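Local coordinates for putative serine phosphatase (Pseudomonas aeruginosa, PDB 6K4E), which is probably a metal-dependent PP2C-type protein phosphatase that acts in the SiaABC threonine phosphorylation pathway controlling biofilm formation in response to carbon availability, at residues 69-78 with 97-108. Sequence-based numbering, arbitrary orientation.
Sequences LPDRQLSATL and YVYREQADGYLI
Helix 71-77 crosses strand 97-101 at 48°, the axes of the two short segments 8.6 Å apart at their closest, and P70, at the N-cap position, meets the strand beside Y99. Strand 97-101 forms a hairpin with strand 105-108, R100 and L107 exchanging backbone hydrogen bonds, and lies at one margin, within this chain, of one of the two five-stranded antiparallel sheets of the PP2C fold. The helix packs against this margin, and F298 and L296 of the second sheet reach the same core through Y106 and I108.

Y97 and Y99 bury the largest areas in the contact and supply most of the strand side of it. With chi1 at 47°, Y97 CG stands between the backbone N and the carbonyl carbon. From there its hydroxyl gives a very short hydrogen bond, OH to D71 OD1 2.5 Å, with carboxylate and ring nearly coplanar (14°). A water lying in the ring plane donates both to Y97 OH and to D71 OD2, closing a small polar ring at the start of the helix. L69 CD2 lies over a face of the Y97 ring in a CH-pi contact, while L74 CD1 comes to its edge.

The side chain of Y99 leaves its strand toward the helix, with CG anti to the backbone N, and the ring meets L74 and T77. L74 CD2 sits 3.8 Å from the centroid of the Y99 ring, over one face, and E101 N lies on the opposite face toward the rim. P70 CG packs 3.6 Å from Y99 CB. L78 extends the apolar layer onto the second strand, its CD2 over the face of the Y106 ring and its CD1 near I108 CD1. At the far end Y99 OH donates to T77 OG1 (2.6 Å), which in turn donates to Q73 O (2.7 Å); that carbonyl also accepts T77 N, from the opposite face of its plane.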
# COMPACT_ATOMS: atom_id res chain seq x y z
N LEU B 69 -0.26 2.88 -11.64
CA LEU B 69 -1.25 2.74 -12.72
C LEU B 69 -0.62 2.30 -14.04
O LEU B 69 0.46 2.78 -14.36
CB LEU B 69 -2.10 4.01 -12.89
CG LEU B 69 -2.76 4.59 -11.61
CD1 LEU B 69 -3.32 5.97 -11.88
CD2 LEU B 69 -3.81 3.66 -11.03
N PRO B 70 -1.26 1.39 -14.83
CA PRO B 70 -0.63 0.90 -16.09
C PRO B 70 -0.85 1.74 -17.36
O PRO B 70 -0.86 1.19 -18.45
CB PRO B 70 -1.24 -0.50 -16.23
CG PRO B 70 -2.62 -0.34 -15.68
CD PRO B 70 -2.52 0.65 -14.55
N ASP B 71 -0.96 3.06 -17.22
CA ASP B 71 -1.16 4.04 -18.32
C ASP B 71 -0.29 3.86 -19.56
O ASP B 71 -0.82 3.85 -20.67
CB ASP B 71 -0.91 5.46 -17.77
CG ASP B 71 -1.97 5.86 -16.79
OD1 ASP B 71 -2.87 5.04 -16.53
OD2 ASP B 71 -1.92 7.01 -16.29
N ARG B 72 1.03 3.80 -19.35
CA ARG B 72 2.07 3.69 -20.37
C ARG B 72 1.90 2.41 -21.18
O ARG B 72 1.94 2.46 -22.41
CB ARG B 72 3.46 3.74 -19.72
CG ARG B 72 4.63 3.69 -20.71
CD ARG B 72 5.91 3.11 -20.11
NE ARG B 72 6.94 2.92 -21.13
CZ ARG B 72 8.01 3.70 -21.27
NH1 ARG B 72 8.22 4.71 -20.45
NH2 ARG B 72 8.89 3.45 -22.24
N GLN B 73 1.73 1.28 -20.49
CA GLN B 73 1.55 -0.06 -21.04
C GLN B 73 0.25 -0.11 -21.84
O GLN B 73 0.26 -0.58 -22.99
CB GLN B 73 1.58 -1.10 -19.91
CG GLN B 73 2.86 -1.04 -19.07
CD GLN B 73 2.67 -0.25 -17.77
OE1 GLN B 73 2.63 0.99 -17.74
NE2 GLN B 73 2.57 -0.97 -16.65
N LEU B 74 -0.84 0.46 -21.29
CA LEU B 74 -2.13 0.56 -21.98
C LEU B 74 -2.01 1.33 -23.30
O LEU B 74 -2.50 0.86 -24.32
CB LEU B 74 -3.22 1.18 -21.07
CG LEU B 74 -3.90 0.24 -20.07
CD1 LEU B 74 -4.57 1.03 -18.94
CD2 LEU B 74 -4.93 -0.64 -20.78
N SER B 75 -1.36 2.50 -23.29
CA SER B 75 -1.15 3.35 -24.46
C SER B 75 -0.27 2.69 -25.51
O SER B 75 -0.58 2.78 -26.70
CB SER B 75 -0.56 4.69 -24.06
OG SER B 75 -1.54 5.50 -23.43
N ALA B 76 0.80 2.03 -25.08
CA ALA B 76 1.76 1.39 -25.96
C ALA B 76 1.21 0.12 -26.62
O ALA B 76 1.61 -0.18 -27.74
CB ALA B 76 3.04 1.07 -25.19
N THR B 77 0.31 -0.61 -25.95
CA THR B 77 -0.20 -1.88 -26.47
C THR B 77 -1.61 -1.81 -27.08
O THR B 77 -1.84 -2.41 -28.13
CB THR B 77 -0.13 -2.94 -25.39
OG1 THR B 77 -0.99 -2.54 -24.32
CG2 THR B 77 1.30 -3.14 -24.88
N LEU B 78 -2.55 -1.10 -26.43
CA LEU B 78 -3.92 -0.99 -26.94
C LEU B 78 -4.14 0.28 -27.80
O LEU B 78 -5.01 0.27 -28.67
CB LEU B 78 -4.94 -1.05 -25.81
CG LEU B 78 -5.10 -2.42 -25.10
CD1 LEU B 78 -6.23 -2.38 -24.11
CD2 LEU B 78 -5.32 -3.54 -26.11
N TYR B 97 -6.85 0.67 -11.38
CA TYR B 97 -7.07 -0.24 -12.49
C TYR B 97 -5.79 -0.98 -12.79
O TYR B 97 -4.69 -0.54 -12.42
CB TYR B 97 -7.58 0.51 -13.73
CG TYR B 97 -6.81 1.77 -14.07
CD1 TYR B 97 -7.08 2.96 -13.42
CD2 TYR B 97 -5.90 1.79 -15.13
CE1 TYR B 97 -6.42 4.14 -13.77
CE2 TYR B 97 -5.23 2.96 -15.49
CZ TYR B 97 -5.49 4.13 -14.79
OH TYR B 97 -4.90 5.31 -15.12
N VAL B 98 -5.96 -2.15 -13.38
CA VAL B 98 -4.84 -3.04 -13.68
C VAL B 98 -4.86 -3.36 -15.17
O VAL B 98 -5.88 -3.20 -15.84
CB VAL B 98 -4.89 -4.33 -12.79
CG1 VAL B 98 -4.63 -3.99 -11.32
CG2 VAL B 98 -6.22 -5.09 -12.93
N TYR B 99 -3.75 -3.83 -15.66
CA TYR B 99 -3.58 -4.24 -17.05
C TYR B 99 -2.32 -5.07 -17.10
O TYR B 99 -1.33 -4.72 -16.47
CB TYR B 99 -3.41 -3.02 -17.97
CG TYR B 99 -3.11 -3.42 -19.39
CD1 TYR B 99 -4.08 -4.04 -20.18
CD2 TYR B 99 -1.87 -3.16 -19.97
CE1 TYR B 99 -3.81 -4.41 -21.50
CE2 TYR B 99 -1.60 -3.53 -21.28
CZ TYR B 99 -2.58 -4.15 -22.04
OH TYR B 99 -2.34 -4.53 -23.33
N ARG B 100 -2.38 -6.18 -17.83
CA ARG B 100 -1.26 -7.10 -18.05
C ARG B 100 -1.37 -7.69 -19.46
O ARG B 100 -2.23 -8.53 -19.72
CB ARG B 100 -1.27 -8.20 -16.97
CG ARG B 100 -0.12 -9.23 -17.11
CD ARG B 100 1.25 -8.66 -16.74
NE ARG B 100 1.32 -8.31 -15.32
CZ ARG B 100 1.83 -9.08 -14.36
NH1 ARG B 100 2.40 -10.23 -14.66
NH2 ARG B 100 1.76 -8.69 -13.10
N GLU B 101 -0.49 -7.25 -20.36
CA GLU B 101 -0.44 -7.75 -21.72
C GLU B 101 0.25 -9.11 -21.80
O GLU B 101 1.30 -9.32 -21.21
CB GLU B 101 0.31 -6.76 -22.63
CG GLU B 101 0.14 -7.08 -24.11
CD GLU B 101 1.30 -6.76 -25.04
OE1 GLU B 101 2.41 -6.45 -24.55
OE2 GLU B 101 1.10 -6.84 -26.27
N GLN B 102 -0.34 -10.02 -22.58
CA GLN B 102 0.24 -11.32 -22.89
C GLN B 102 0.37 -11.41 -24.41
O GLN B 102 -0.13 -10.53 -25.11
CB GLN B 102 -0.62 -12.46 -22.33
CG GLN B 102 -0.69 -12.51 -20.81
CD GLN B 102 0.60 -12.87 -20.10
OE1 GLN B 102 0.73 -12.63 -18.91
NE2 GLN B 102 1.61 -13.47 -20.77
N ALA B 103 1.01 -12.44 -24.93
CA ALA B 103 1.15 -12.59 -26.38
C ALA B 103 -0.20 -12.93 -27.05
O ALA B 103 -0.50 -12.43 -28.14
CB ALA B 103 2.17 -13.67 -26.69
N ASP B 104 -1.02 -13.75 -26.36
CA ASP B 104 -2.30 -14.28 -26.81
C ASP B 104 -3.54 -13.47 -26.40
O ASP B 104 -4.64 -13.80 -26.84
CB ASP B 104 -2.43 -15.74 -26.33
CG ASP B 104 -2.46 -15.93 -24.84
OD1 ASP B 104 -1.68 -15.23 -24.13
OD2 ASP B 104 -3.20 -16.83 -24.37
N GLY B 105 -3.35 -12.42 -25.60
CA GLY B 105 -4.42 -11.56 -25.14
C GLY B 105 -4.00 -10.68 -23.98
O GLY B 105 -2.81 -10.44 -23.78
N TYR B 106 -4.96 -10.18 -23.18
CA TYR B 106 -4.59 -9.32 -22.06
C TYR B 106 -5.54 -9.40 -20.92
O TYR B 106 -6.75 -9.70 -21.10
CB TYR B 106 -4.40 -7.85 -22.50
CG TYR B 106 -5.58 -7.26 -23.24
CD1 TYR B 106 -6.58 -6.57 -22.57
CD2 TYR B 106 -5.68 -7.35 -24.63
CE1 TYR B 106 -7.66 -6.01 -23.25
CE2 TYR B 106 -6.77 -6.82 -25.32
CZ TYR B 106 -7.74 -6.13 -24.63
OH TYR B 106 -8.81 -5.61 -25.32
N LEU B 107 -5.02 -9.04 -19.74
CA LEU B 107 -5.79 -8.95 -18.52
C LEU B 107 -6.03 -7.49 -18.27
O LEU B 107 -5.10 -6.71 -18.33
CB LEU B 107 -5.05 -9.58 -17.34
CG LEU B 107 -5.75 -9.47 -15.97
CD1 LEU B 107 -6.97 -10.44 -15.87
CD2 LEU B 107 -4.79 -9.74 -14.89
N ILE B 108 -7.28 -7.11 -18.00
CA ILE B 108 -7.65 -5.72 -17.75
C ILE B 108 -8.71 -5.67 -16.63
O ILE B 108 -9.60 -6.51 -16.59
CB ILE B 108 -8.06 -5.07 -19.08
CG1 ILE B 108 -8.14 -3.54 -18.97
CG2 ILE B 108 -9.35 -5.69 -19.66
CD1 ILE B 108 -8.17 -2.74 -20.42
O HOH W 1 -4.52 7.97 -15.00